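Local coordinates for protein 1,4-dihydroxy-6-naphtoate synthase (Archaeoglobus fulgidus, PDB 1ZBM) that probably converts cyclic dehypoxanthinylfutalosinate into 1,4-dihydroxy-6-naphthoate and dihydroxyacetone, a step in the biosynthesis of menaquinone, at residues A[45-50]-A[149-154]; A[112-117]-A[258-263]; A[120-125]-A[165-170]; A[171-176]-A[180-185]. One frame throughout, in Å; residues are numbered along the deposited sequence.

Contact 1 comes first along the chain. It joins the start of helix 47-53, in one five-stranded sheet domain, to the end of strand 147-150 in the other. Contact 2 opens inside that loop and closes beyond it, so the two cross. It ties the start of helix 114-122 to helix 251-265. Contact 3 begins near the end of the same helix 114-122 and runs to strand 164-168. It also crosses contact 1 but nests within contact 2. Contact 4 follows in series, a short turn from helix 169-174 into strand 181-189, and is likewise enclosed by contact 2. Contacts 2, 3 and 4 cluster, with centres 9 to 12 Å apart.

Contact 1 (A[45-50]-A[149-154]); sequences EDIETL and LLIHEG
Ile47 meets Ile151 and His152 across the cleft between two mixed-sheet domains. The fold is of the periplasmic-binding-protein type, and such clefts hold the ligand. His152 is the predicted proton acceptor, and Ile151 packs on Ala115 of the predicted substrate site. The contact is small, with 88 Å² buried.

The direct contacts are apolar. Ile47 CG2 lies 4.0 Å from Ile151 CD1, and the two side chains cross at a slant. The first torsion of Ile47 (chi1 -174°) puts CG2 between the backbone N and the carbonyl carbon, and this branch meets both partners. The same methyl comes to the edge of the His152 imidazole, near the ring plane, with CG2 4.3 Å from NE2. One face of that ring is covered by its chain neighbour: Ile151 CG1 sits 3.4 Å above the plane, toward the rim. Phe133 meets the imidazole edge-to-face.

The hydrogen bonds stay within 45-50. Asp46 is the N-cap of helix 47-53. Its OD2 lies near His152 NE2, at 4.6 Å, without contact. The capping bond runs from Glu48 N to Asp46 OD1 at 2.8 Å, reaching the oxygen from above the carboxylate plane.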
loop_
_atom_site.group_PDB
_atom_site.type_symbol
_atom_site.label_atom_id
_atom_site.label_comp_id
_atom_site.label_asym_id
_atom_site.label_seq_id
_atom_site.Cartn_x
_atom_site.Cartn_y
_atom_site.Cartn_z
ATOM N N GLU A 45 10.079 1.671 6.977
ATOM C CA GLU A 45 9.262 2.488 7.854
ATOM C C GLU A 45 7.794 2.348 7.461
ATOM O O GLU A 45 7.481 1.979 6.328
ATOM C CB GLU A 45 9.696 3.948 7.753
ATOM C CG GLU A 45 10.971 4.274 8.502
ATOM C CD GLU A 45 11.455 5.679 8.202
ATOM O OE1 GLU A 45 12.261 6.224 8.986
ATOM O OE2 GLU A 45 11.033 6.241 7.167
ATOM N N ASP A 46 6.900 2.632 8.406
ATOM C CA ASP A 46 5.467 2.539 8.164
ATOM C C ASP A 46 5.040 3.433 7.005
ATOM O O ASP A 46 5.530 4.555 6.836
ATOM C CB ASP A 46 4.695 2.892 9.447
ATOM C CG ASP A 46 3.186 2.832 9.266
ATOM O OD1 ASP A 46 2.605 3.838 8.802
ATOM O OD2 ASP A 46 2.580 1.778 9.577
ATOM N N ILE A 47 4.112 2.911 6.213
ATOM C CA ILE A 47 3.592 3.601 5.031
ATOM C C ILE A 47 3.166 5.054 5.296
ATOM O O ILE A 47 3.398 5.935 4.466
ATOM C CB ILE A 47 2.393 2.810 4.425
ATOM C CG1 ILE A 47 1.951 3.448 3.124
ATOM C CG2 ILE A 47 1.245 2.756 5.412
ATOM C CD1 ILE A 47 2.995 3.343 2.027
ATOM N N GLU A 48 2.554 5.323 6.446
ATOM C CA GLU A 48 2.142 6.693 6.706
ATOM C C GLU A 48 3.383 7.554 6.943
ATOM O O GLU A 48 3.412 8.719 6.560
ATOM C CB GLU A 48 1.182 6.758 7.896
ATOM C CG GLU A 48 0.523 8.128 8.097
ATOM C CD GLU A 48 -0.186 8.662 6.853
ATOM O OE1 GLU A 48 -0.283 7.938 5.834
ATOM O OE2 GLU A 48 -0.662 9.821 6.897
ATOM N N THR A 49 4.415 6.970 7.551
ATOM C CA THR A 49 5.663 7.699 7.798
ATOM C C THR A 49 6.303 8.099 6.461
ATOM O O THR A 49 6.838 9.206 6.320
ATOM C CB THR A 49 6.670 6.836 8.599
ATOM O OG1 THR A 49 6.121 6.530 9.888
ATOM C CG2 THR A 49 8.003 7.575 8.781
ATOM N N LEU A 50 6.239 7.199 5.479
ATOM C CA LEU A 50 6.798 7.470 4.156
ATOM C C LEU A 50 5.943 8.482 3.375
ATOM O O LEU A 50 6.470 9.290 2.612
ATOM C CB LEU A 50 6.945 6.169 3.340
ATOM C CG LEU A 50 7.804 5.038 3.918
ATOM C CD1 LEU A 50 8.049 3.955 2.855
ATOM C CD2 LEU A 50 9.134 5.606 4.389
ATOM N N LEU A 149 -10.429 1.039 10.226
ATOM C CA LEU A 149 -10.052 0.863 8.831
ATOM C C LEU A 149 -8.781 0.014 8.803
ATOM O O LEU A 149 -7.786 0.361 9.433
ATOM C CB LEU A 149 -9.794 2.229 8.191
ATOM C CG LEU A 149 -9.505 2.272 6.689
ATOM C CD1 LEU A 149 -10.679 1.670 5.901
ATOM C CD2 LEU A 149 -9.290 3.717 6.289
ATOM N N LEU A 150 -8.826 -1.095 8.075
ATOM C CA LEU A 150 -7.699 -2.017 7.977
ATOM C C LEU A 150 -7.103 -2.010 6.583
ATOM O O LEU A 150 -7.758 -2.426 5.626
ATOM C CB LEU A 150 -8.173 -3.436 8.287
ATOM C CG LEU A 150 -9.015 -3.581 9.543
ATOM C CD1 LEU A 150 -9.625 -4.967 9.625
ATOM C CD2 LEU A 150 -8.131 -3.294 10.757
ATOM N N ILE A 151 -5.856 -1.567 6.470
ATOM C CA ILE A 151 -5.200 -1.523 5.172
ATOM C C ILE A 151 -4.172 -2.629 4.974
ATOM O O ILE A 151 -3.686 -2.843 3.859
ATOM C CB ILE A 151 -4.508 -0.156 4.943
ATOM C CG1 ILE A 151 -3.260 -0.040 5.826
ATOM C CG2 ILE A 151 -5.472 0.962 5.286
ATOM C CD1 ILE A 151 -2.486 1.246 5.615
ATOM N N HIS A 152 -3.836 -3.333 6.046
ATOM C CA HIS A 152 -2.853 -4.411 5.946
ATOM C C HIS A 152 -3.516 -5.783 6.022
ATOM O O HIS A 152 -4.644 -5.943 5.568
ATOM C CB HIS A 152 -1.785 -4.253 7.027
ATOM C CG HIS A 152 -0.984 -2.993 6.892
ATOM N ND1 HIS A 152 -0.146 -2.755 5.823
ATOM C CD2 HIS A 152 -0.932 -1.882 7.665
ATOM C CE1 HIS A 152 0.387 -1.550 5.944
ATOM N NE2 HIS A 152 -0.075 -0.999 7.053
ATOM N N GLU A 153 -2.831 -6.766 6.598
ATOM C CA GLU A 153 -3.375 -8.116 6.642
ATOM C C GLU A 153 -4.663 -8.277 7.443
ATOM O O GLU A 153 -5.238 -9.370 7.500
ATOM C CB GLU A 153 -2.321 -9.129 7.132
ATOM C CG GLU A 153 -1.943 -9.027 8.606
ATOM C CD GLU A 153 -0.975 -7.902 8.900
ATOM O OE1 GLU A 153 -0.628 -7.729 10.092
ATOM O OE2 GLU A 153 -0.551 -7.201 7.951
ATOM N N GLY A 154 -5.129 -7.194 8.055
ATOM C CA GLY A 154 -6.361 -7.264 8.821
ATOM C C GLY A 154 -7.528 -7.589 7.905
ATOM O O GLY A 154 -8.441 -8.318 8.288
#

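Contact 2 (A[112-117]-A[258-263])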
loop_
_atom_site.group_PDB
_atom_site.type_symbol
_atom_site.label_atom_id
_atom_site.label_comp_id
_atom_site.label_asym_id
_atom_site.label_seq_id
_atom_site.Cartn_x
_atom_site.Cartn_y
_atom_site.Cartn_z
ATOM N N TYR A 112 -3.088 10.154 5.018
ATOM C CA TYR A 112 -2.740 10.131 3.609
ATOM C C TYR A 112 -2.817 8.786 2.887
ATOM O O TYR A 112 -2.391 8.679 1.741
ATOM C CB TYR A 112 -1.349 10.745 3.432
ATOM C CG TYR A 112 -1.300 12.225 3.792
ATOM C CD1 TYR A 112 -1.964 13.176 3.017
ATOM C CD2 TYR A 112 -0.621 12.666 4.921
ATOM C CE1 TYR A 112 -1.954 14.536 3.364
ATOM C CE2 TYR A 112 -0.607 14.017 5.279
ATOM C CZ TYR A 112 -1.274 14.945 4.502
ATOM O OH TYR A 112 -1.302 16.275 4.866
ATOM N N THR A 113 -3.365 7.760 3.525
ATOM C CA THR A 113 -3.450 6.478 2.847
ATOM C C THR A 113 -4.596 6.485 1.865
ATOM O O THR A 113 -5.568 7.228 2.016
ATOM C CB THR A 113 -3.707 5.347 3.804
ATOM O OG1 THR A 113 -5.042 5.460 4.312
ATOM C CG2 THR A 113 -2.714 5.403 4.943
ATOM N N THR A 114 -4.474 5.644 0.850
ATOM C CA THR A 114 -5.507 5.528 -0.159
ATOM C C THR A 114 -6.812 5.055 0.486
ATOM O O THR A 114 -7.901 5.493 0.107
ATOM C CB THR A 114 -5.062 4.551 -1.243
ATOM O OG1 THR A 114 -3.910 5.091 -1.902
ATOM C CG2 THR A 114 -6.168 4.341 -2.265
ATOM N N ALA A 115 -6.694 4.178 1.476
ATOM C CA ALA A 115 -7.867 3.661 2.167
ATOM C C ALA A 115 -8.633 4.781 2.864
ATOM O O ALA A 115 -9.856 4.711 3.007
ATOM C CB ALA A 115 -7.459 2.598 3.186
ATOM N N ASN A 116 -7.926 5.811 3.317
ATOM C CA ASN A 116 -8.618 6.905 3.976
ATOM C C ASN A 116 -9.385 7.717 2.950
ATOM O O ASN A 116 -10.553 8.056 3.158
ATOM C CB ASN A 116 -7.645 7.805 4.722
ATOM C CG ASN A 116 -8.105 8.077 6.133
ATOM O OD1 ASN A 116 -9.255 8.490 6.356
ATOM N ND2 ASN A 116 -7.224 7.839 7.099
ATOM N N LEU A 117 -8.725 8.023 1.840
ATOM C CA LEU A 117 -9.356 8.779 0.770
ATOM C C LEU A 117 -10.660 8.075 0.379
ATOM O O LEU A 117 -11.708 8.715 0.261
ATOM C CB LEU A 117 -8.412 8.874 -0.433
ATOM C CG LEU A 117 -8.953 9.585 -1.683
ATOM C CD1 LEU A 117 -9.396 11.003 -1.331
ATOM C CD2 LEU A 117 -7.867 9.623 -2.761
ATOM N N LYS A 258 -6.309 7.985 -12.490
ATOM C CA LYS A 258 -6.868 9.206 -13.068
ATOM C C LYS A 258 -8.266 9.414 -12.494
ATOM O O LYS A 258 -8.589 10.501 -12.013
ATOM C CB LYS A 258 -6.940 9.108 -14.602
ATOM C CG LYS A 258 -7.201 10.448 -15.284
ATOM C CD LYS A 258 -7.829 10.290 -16.677
ATOM C CE LYS A 258 -8.277 11.650 -17.247
ATOM N NZ LYS A 258 -9.114 11.538 -18.488
ATOM N N LYS A 259 -9.084 8.365 -12.526
ATOM C CA LYS A 259 -10.456 8.431 -12.011
ATOM C C LYS A 259 -10.476 8.741 -10.519
ATOM O O LYS A 259 -11.164 9.660 -10.062
ATOM C CB LYS A 259 -11.178 7.102 -12.261
ATOM C CG LYS A 259 -12.597 7.060 -11.713
ATOM C CD LYS A 259 -13.443 8.116 -12.378
ATOM C CE LYS A 259 -14.857 8.119 -11.849
ATOM N NZ LYS A 259 -15.598 9.269 -12.445
ATOM N N LEU A 260 -9.720 7.955 -9.762
ATOM C CA LEU A 260 -9.634 8.139 -8.323
ATOM C C LEU A 260 -9.358 9.608 -7.999
ATOM O O LEU A 260 -10.045 10.203 -7.171
ATOM C CB LEU A 260 -8.515 7.270 -7.747
ATOM C CG LEU A 260 -8.108 7.513 -6.292
ATOM C CD1 LEU A 260 -9.282 7.222 -5.355
ATOM C CD2 LEU A 260 -6.927 6.614 -5.942
ATOM N N TYR A 261 -8.361 10.188 -8.663
ATOM C CA TYR A 261 -7.989 11.576 -8.415
ATOM C C TYR A 261 -9.103 12.550 -8.769
ATOM O O TYR A 261 -9.380 13.489 -8.019
ATOM C CB TYR A 261 -6.712 11.930 -9.187
ATOM C CG TYR A 261 -5.464 11.205 -8.703
ATOM C CD1 TYR A 261 -4.319 11.143 -9.502
ATOM C CD2 TYR A 261 -5.421 10.591 -7.444
ATOM C CE1 TYR A 261 -3.160 10.487 -9.068
ATOM C CE2 TYR A 261 -4.266 9.934 -7.001
ATOM C CZ TYR A 261 -3.139 9.889 -7.825
ATOM O OH TYR A 261 -2.004 9.240 -7.402
ATOM N N GLU A 262 -9.741 12.321 -9.911
ATOM C CA GLU A 262 -10.839 13.167 -10.352
ATOM C C GLU A 262 -11.907 13.176 -9.271
ATOM O O GLU A 262 -12.389 14.237 -8.872
ATOM C CB GLU A 262 -11.400 12.642 -11.675
ATOM C CG GLU A 262 -10.470 12.921 -12.841
ATOM C CD GLU A 262 -10.856 12.205 -14.120
ATOM O OE1 GLU A 262 -10.186 12.449 -15.147
ATOM O OE2 GLU A 262 -11.814 11.401 -14.111
HETATM N N MSE A 263 -12.255 11.994 -8.772
HETATM C CA MSE A 263 -13.258 11.920 -7.718
HETATM C C MSE A 263 -12.817 12.695 -6.483
HETATM O O MSE A 263 -13.630 13.349 -5.842
HETATM C CB MSE A 263 -13.532 10.468 -7.326
HETATM C CG MSE A 263 -14.261 9.657 -8.374
HETATM SE SE MSE A 263 -14.573 7.831 -7.780
HETATM C CE MSE A 263 -16.166 8.145 -6.720
#
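Leu117 and Leu260 meet end to end through their methyls and carry most of this buried helix-helix contact. Leu117 CD2 is 3.8 Å from Leu260 CD1. The same methyl lies 4.1 Å from Leu260 CG, so it meets one branch and the branch point of its partner. Both leucines hold CG opposite their own backbone N (chi1 177° for Leu117 and 169° for Leu260). Both extend across the gap, where their CA atoms stand 9.1 Å apart. The other branch of Leu260 points to Thr114, at 4.4 Å from CD2 to Thr114 CG2. Leu260 also packs on Trp173.

The contact sets helix 251-265, near the C terminus, against the first turn of helix 114-122. That turn carries Thr114 and Ala115, the predicted substrate-binding pair of this binding-protein-like fold.

Polar groups hold the helix start. Thr113 is the N-cap, and its OG1 accepts from Asn116 N at 3.1 Å. Thr114 meets Leu260 through its methyl. Its hydroxyl is hydrogen-bonded to Leu183 O and His67 N. Tyr261 also bonds away from this contact, through its OH to Ala66 O. On the outer side of helix 251-265, Lys258 NZ and Glu262 OE1 form a long salt bridge of 3.6 Å.

Contact 3 (A[120-125]-A[165-170]); sequences KLAVED and CVLDLW
This contact packs a helix end on the edge of a mixed beta-sheet, in the domain that also carries the predicted catalytic histidine. Helix 114-122 ends here, and strand 164-168 is an outermost strand of the sheet. Leu167 belongs to a classic beta bulge: it and Val166 both face Val93 of the neighbouring strand.

One methyl of Leu167 does the touching. Its CD1 lies 3.9 Å from Val123 CG2 and 4.3 Å from Ala122 CB. The side chains of Leu167 and Val123 lie alongside and run opposite ways. A chi1 of -168° turns CG of Leu167 away from its own N and out to the helix end. Val123 is the first residue to leave helical geometry, and it offers the CG2 branch, beside its own backbone N. No hydrogen bond links the two segments, and the join is wholly apolar.

Neighbours extend the packing. Leu167 also touches Leu119 and Leu101, while Ala122 packs on Trp172 of helix 169-174. Leu169 rests on Leu118, one turn earlier in helix 114-122.

Helix 169-174 starts directly after the strand. Asp168 is its N-cap. Asp168 OD1 accepts from Asp171 N. It also takes a weak bond from Trp170 N, 3.0 Å from Asp168 OD1 and bent to 126° at the hydrogen.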
loop_
_atom_site.group_PDB
_atom_site.type_symbol
_atom_site.label_atom_id
_atom_site.label_comp_id
_atom_site.label_asym_id
_atom_site.label_seq_id
_atom_site.Cartn_x
_atom_site.Cartn_y
_atom_site.Cartn_z
ATOM N N LYS A 120 -13.338 8.511 3.061
ATOM C CA LYS A 120 -13.830 9.881 2.983
ATOM C C LYS A 120 -14.744 10.103 1.777
ATOM O O LYS A 120 -15.503 11.065 1.747
ATOM C CB LYS A 120 -12.644 10.852 2.946
ATOM C CG LYS A 120 -11.835 10.881 4.255
ATOM C CD LYS A 120 -10.388 11.287 4.030
ATOM C CE LYS A 120 -10.282 12.694 3.484
ATOM N NZ LYS A 120 -8.901 12.964 2.980
ATOM N N LEU A 121 -14.669 9.217 0.786
ATOM C CA LEU A 121 -15.518 9.317 -0.401
ATOM C C LEU A 121 -16.798 8.511 -0.232
ATOM O O LEU A 121 -17.827 8.853 -0.793
ATOM C CB LEU A 121 -14.782 8.794 -1.634
ATOM C CG LEU A 121 -13.685 9.665 -2.245
ATOM C CD1 LEU A 121 -12.907 8.830 -3.232
ATOM C CD2 LEU A 121 -14.301 10.884 -2.930
ATOM N N ALA A 122 -16.732 7.429 0.532
ATOM C CA ALA A 122 -17.903 6.581 0.735
ATOM C C ALA A 122 -18.794 7.096 1.866
ATOM O O ALA A 122 -20.009 6.954 1.803
ATOM C CB ALA A 122 -17.458 5.145 1.020
ATOM N N VAL A 123 -18.180 7.679 2.896
ATOM C CA VAL A 123 -18.891 8.223 4.058
ATOM C C VAL A 123 -18.420 9.668 4.200
ATOM O O VAL A 123 -17.317 9.921 4.683
ATOM C CB VAL A 123 -18.534 7.441 5.345
ATOM C CG1 VAL A 123 -19.522 7.764 6.460
ATOM C CG2 VAL A 123 -18.521 5.948 5.059
ATOM N N GLU A 124 -19.250 10.616 3.767
ATOM C CA GLU A 124 -18.881 12.027 3.811
ATOM C C GLU A 124 -19.146 12.737 5.121
ATOM O O GLU A 124 -19.206 13.965 5.166
ATOM C CB GLU A 124 -19.567 12.775 2.670
ATOM C CG GLU A 124 -20.982 12.328 2.407
ATOM C CD GLU A 124 -21.480 12.838 1.082
ATOM O OE1 GLU A 124 -20.783 12.601 0.067
ATOM O OE2 GLU A 124 -22.560 13.469 1.049
ATOM N N ASP A 125 -19.294 11.968 6.190
ATOM C CA ASP A 125 -19.545 12.549 7.497
ATOM C C ASP A 125 -19.324 11.555 8.620
ATOM O O ASP A 125 -20.212 10.789 8.971
ATOM C CB ASP A 125 -20.967 13.113 7.552
ATOM C CG ASP A 125 -20.989 14.631 7.495
ATOM O OD1 ASP A 125 -22.062 15.202 7.192
ATOM O OD2 ASP A 125 -19.932 15.257 7.769
ATOM N N CYS A 165 -17.026 -7.218 8.481
ATOM C CA CYS A 165 -16.947 -6.086 7.586
ATOM C C CYS A 165 -18.282 -5.352 7.504
ATOM O O CYS A 165 -19.335 -5.957 7.256
ATOM C CB CYS A 165 -16.519 -6.558 6.193
ATOM S SG CYS A 165 -16.477 -5.252 4.948
ATOM N N VAL A 166 -18.229 -4.042 7.733
ATOM C CA VAL A 166 -19.411 -3.188 7.673
ATOM C C VAL A 166 -19.339 -2.314 6.427
ATOM O O VAL A 166 -20.340 -1.742 6.004
ATOM C CB VAL A 166 -19.516 -2.284 8.917
ATOM C CG1 VAL A 166 -19.718 -3.133 10.161
ATOM C CG2 VAL A 166 -18.259 -1.437 9.061
ATOM N N LEU A 167 -18.142 -2.197 5.853
ATOM C CA LEU A 167 -17.939 -1.426 4.619
ATOM C C LEU A 167 -16.803 -2.088 3.856
ATOM O O LEU A 167 -15.664 -2.137 4.331
ATOM C CB LEU A 167 -17.569 0.039 4.923
ATOM C CG LEU A 167 -17.587 1.078 3.783
ATOM C CD1 LEU A 167 -17.000 2.408 4.273
ATOM C CD2 LEU A 167 -16.794 0.591 2.590
ATOM N N ASP A 168 -17.119 -2.609 2.679
ATOM C CA ASP A 168 -16.097 -3.246 1.848
ATOM C C ASP A 168 -15.716 -2.194 0.806
ATOM O O ASP A 168 -16.440 -1.982 -0.158
ATOM C CB ASP A 168 -16.661 -4.508 1.170
ATOM C CG ASP A 168 -15.598 -5.311 0.456
ATOM O OD1 ASP A 168 -14.890 -4.736 -0.412
ATOM O OD2 ASP A 168 -15.458 -6.522 0.767
ATOM N N LEU A 169 -14.586 -1.532 1.029
ATOM C CA LEU A 169 -14.119 -0.480 0.148
ATOM C C LEU A 169 -14.016 -0.894 -1.313
ATOM O O LEU A 169 -14.178 -0.062 -2.209
ATOM C CB LEU A 169 -12.783 0.077 0.650
ATOM C CG LEU A 169 -12.910 0.855 1.957
ATOM C CD1 LEU A 169 -11.541 1.174 2.517
ATOM C CD2 LEU A 169 -13.698 2.133 1.712
ATOM N N TRP A 170 -13.755 -2.168 -1.573
ATOM C CA TRP A 170 -13.691 -2.594 -2.957
ATOM C C TRP A 170 -15.086 -2.614 -3.566
ATOM O O TRP A 170 -15.257 -2.224 -4.717
ATOM C CB TRP A 170 -13.056 -3.978 -3.120
ATOM C CG TRP A 170 -13.389 -4.571 -4.462
ATOM C CD1 TRP A 170 -14.411 -5.432 -4.740
ATOM C CD2 TRP A 170 -12.774 -4.260 -5.721
ATOM N NE1 TRP A 170 -14.475 -5.671 -6.087
ATOM C CE2 TRP A 170 -13.482 -4.964 -6.717
ATOM C CE3 TRP A 170 -11.696 -3.446 -6.105
ATOM C CZ2 TRP A 170 -13.145 -4.890 -8.080
ATOM C CZ3 TRP A 170 -11.363 -3.371 -7.463
ATOM C CH2 TRP A 170 -12.089 -4.087 -8.428
#

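Contact 4 (A[171-176]-A[180-185]); sequences DWWSEQ and PLPLGL
Trp173 lays one face of its indole over Leu181, where the short helix 169-174 turns back into strand 181-189. This helix-turn-strand passage leads from the sheet of strand 164-168 into the other mixed sheet, so it lies at a crossing between the two domains.

The main contact is a CH-pi interaction. Leu181 CG stands 3.8 Å from the centroid of the five-membered ring of Trp173, just 8° off the ring normal. A chi1 of 160° swings the indole off the helix toward the strand. Leu181 CB adds to the packing, 4.0 Å from Trp173 NE1. The benzene part of the indole reaches the next residue of the strand. There Trp173 CZ2 is 4.1 Å from Pro182 CD, and the two side chains cross at about a right angle.

The indole N-H is used by the turn: Trp173 NE1 is hydrogen-bonded to Leu179 O. This should help fix the rotation of the ring. Trp170 meets the same indole at about 45° between planes.

On the helix itself, Gln176 folds back over one face of the Trp172 ring, its NE2 offset toward the rim. The amide donates to the backbone in a fairly straight bond, with an angle of 151° at the hydrogen and Gln176 NE2 3.1 Å from Trp172 O.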
loop_
_atom_site.group_PDB
_atom_site.type_symbol
_atom_site.label_atom_id
_atom_site.label_comp_id
_atom_site.label_asym_id
_atom_site.label_seq_id
_atom_site.Cartn_x
_atom_site.Cartn_y
_atom_site.Cartn_z
ATOM N N ASP A 171 -16.089 -3.065 -2.818
ATOM C CA ASP A 171 -17.433 -3.080 -3.388
ATOM C C ASP A 171 -17.854 -1.659 -3.690
ATOM O O ASP A 171 -18.516 -1.388 -4.696
ATOM C CB ASP A 171 -18.452 -3.701 -2.439
ATOM C CG ASP A 171 -18.177 -5.145 -2.173
ATOM O OD1 ASP A 171 -17.754 -5.852 -3.117
ATOM O OD2 ASP A 171 -18.391 -5.578 -1.020
ATOM N N TRP A 172 -17.470 -0.745 -2.810
ATOM C CA TRP A 172 -17.819 0.649 -3.008
ATOM C C TRP A 172 -17.132 1.218 -4.241
ATOM O O TRP A 172 -17.736 1.983 -4.995
ATOM C CB TRP A 172 -17.423 1.489 -1.804
ATOM C CG TRP A 172 -17.772 2.921 -2.009
ATOM C CD1 TRP A 172 -18.958 3.519 -1.726
ATOM C CD2 TRP A 172 -16.937 3.928 -2.600
ATOM N NE1 TRP A 172 -18.919 4.840 -2.104
ATOM C CE2 TRP A 172 -17.693 5.117 -2.648
ATOM C CE3 TRP A 172 -15.625 3.934 -3.105
ATOM C CZ2 TRP A 172 -17.180 6.314 -3.168
ATOM C CZ3 TRP A 172 -15.115 5.122 -3.624
ATOM C CH2 TRP A 172 -15.897 6.295 -3.653
ATOM N N TRP A 173 -15.867 0.856 -4.436
ATOM C CA TRP A 173 -15.105 1.356 -5.576
ATOM C C TRP A 173 -15.604 0.763 -6.878
ATOM O O TRP A 173 -15.644 1.439 -7.904
ATOM C CB TRP A 173 -13.619 1.042 -5.403
ATOM C CG TRP A 173 -12.818 1.081 -6.676
ATOM C CD1 TRP A 173 -12.537 0.027 -7.508
ATOM C CD2 TRP A 173 -12.125 2.216 -7.217
ATOM N NE1 TRP A 173 -11.695 0.439 -8.525
ATOM C CE2 TRP A 173 -11.431 1.771 -8.366
ATOM C CE3 TRP A 173 -12.017 3.564 -6.834
ATOM C CZ2 TRP A 173 -10.640 2.628 -9.135
ATOM C CZ3 TRP A 173 -11.226 4.421 -7.605
ATOM C CH2 TRP A 173 -10.549 3.943 -8.741
ATOM N N SER A 174 -15.980 -0.506 -6.823
ATOM C CA SER A 174 -16.475 -1.205 -7.984
ATOM C C SER A 174 -17.757 -0.522 -8.482
ATOM O O SER A 174 -18.044 -0.520 -9.677
ATOM C CB SER A 174 -16.731 -2.665 -7.621
ATOM O OG SER A 174 -16.938 -3.446 -8.784
ATOM N N GLU A 175 -18.514 0.070 -7.567
ATOM C CA GLU A 175 -19.736 0.766 -7.937
ATOM C C GLU A 175 -19.426 2.117 -8.580
ATOM O O GLU A 175 -20.276 2.701 -9.259
ATOM C CB GLU A 175 -20.636 0.968 -6.709
ATOM C CG GLU A 175 -21.362 -0.297 -6.254
ATOM C CD GLU A 175 -22.124 -0.120 -4.944
ATOM O OE1 GLU A 175 -22.392 1.038 -4.542
ATOM O OE2 GLU A 175 -22.472 -1.148 -4.319
ATOM N N GLN A 176 -18.205 2.611 -8.384
ATOM C CA GLN A 176 -17.810 3.903 -8.956
ATOM C C GLN A 176 -17.166 3.775 -10.333
ATOM O O GLN A 176 -17.432 4.578 -11.221
ATOM C CB GLN A 176 -16.830 4.630 -8.030
ATOM C CG GLN A 176 -17.280 4.736 -6.592
ATOM C CD GLN A 176 -18.719 5.181 -6.475
ATOM O OE1 GLN A 176 -19.146 6.145 -7.120
ATOM N NE2 GLN A 176 -19.476 4.490 -5.639
ATOM N N PRO A 180 -9.271 -1.944 -11.816
ATOM C CA PRO A 180 -8.577 -2.377 -10.596
ATOM C C PRO A 180 -8.479 -1.204 -9.601
ATOM O O PRO A 180 -8.676 -0.053 -9.981
ATOM C CB PRO A 180 -7.214 -2.819 -11.119
ATOM C CG PRO A 180 -7.519 -3.300 -12.508
ATOM C CD PRO A 180 -8.478 -2.249 -13.020
ATOM N N LEU A 181 -8.159 -1.492 -8.343
ATOM C CA LEU A 181 -8.064 -0.455 -7.314
ATOM C C LEU A 181 -6.617 -0.134 -6.886
ATOM O O LEU A 181 -5.993 -0.923 -6.169
ATOM C CB LEU A 181 -8.856 -0.903 -6.077
ATOM C CG LEU A 181 -9.445 0.126 -5.102
ATOM C CD1 LEU A 181 -9.764 -0.565 -3.772
ATOM C CD2 LEU A 181 -8.488 1.264 -4.887
ATOM N N PRO A 182 -6.078 1.032 -7.303
ATOM C CA PRO A 182 -4.712 1.467 -6.967
ATOM C C PRO A 182 -4.596 1.775 -5.481
ATOM O O PRO A 182 -5.292 2.660 -4.987
ATOM C CB PRO A 182 -4.523 2.739 -7.798
ATOM C CG PRO A 182 -5.579 2.653 -8.855
ATOM C CD PRO A 182 -6.742 2.036 -8.148
ATOM N N LEU A 183 -3.714 1.080 -4.765
ATOM C CA LEU A 183 -3.571 1.330 -3.327
ATOM C C LEU A 183 -2.215 1.909 -2.936
ATOM O O LEU A 183 -2.137 3.032 -2.441
ATOM C CB LEU A 183 -3.822 0.043 -2.545
ATOM C CG LEU A 183 -5.226 -0.530 -2.695
ATOM C CD1 LEU A 183 -5.241 -1.940 -2.164
ATOM C CD2 LEU A 183 -6.231 0.357 -1.951
ATOM N N GLY A 184 -1.161 1.127 -3.140
ATOM C CA GLY A 184 0.175 1.580 -2.817
ATOM C C GLY A 184 0.956 1.712 -4.105
ATOM O O GLY A 184 0.720 0.963 -5.051
ATOM N N LEU A 185 1.886 2.654 -4.161
ATOM C CA LEU A 185 2.671 2.847 -5.377
ATOM C C LEU A 185 4.163 2.967 -5.094
ATOM O O LEU A 185 4.584 3.306 -3.987
ATOM C CB LEU A 185 2.216 4.125 -6.083
ATOM C CG LEU A 185 0.747 4.336 -6.444
ATOM C CD1 LEU A 185 0.547 5.794 -6.831
ATOM C CD2 LEU A 185 0.332 3.414 -7.579
#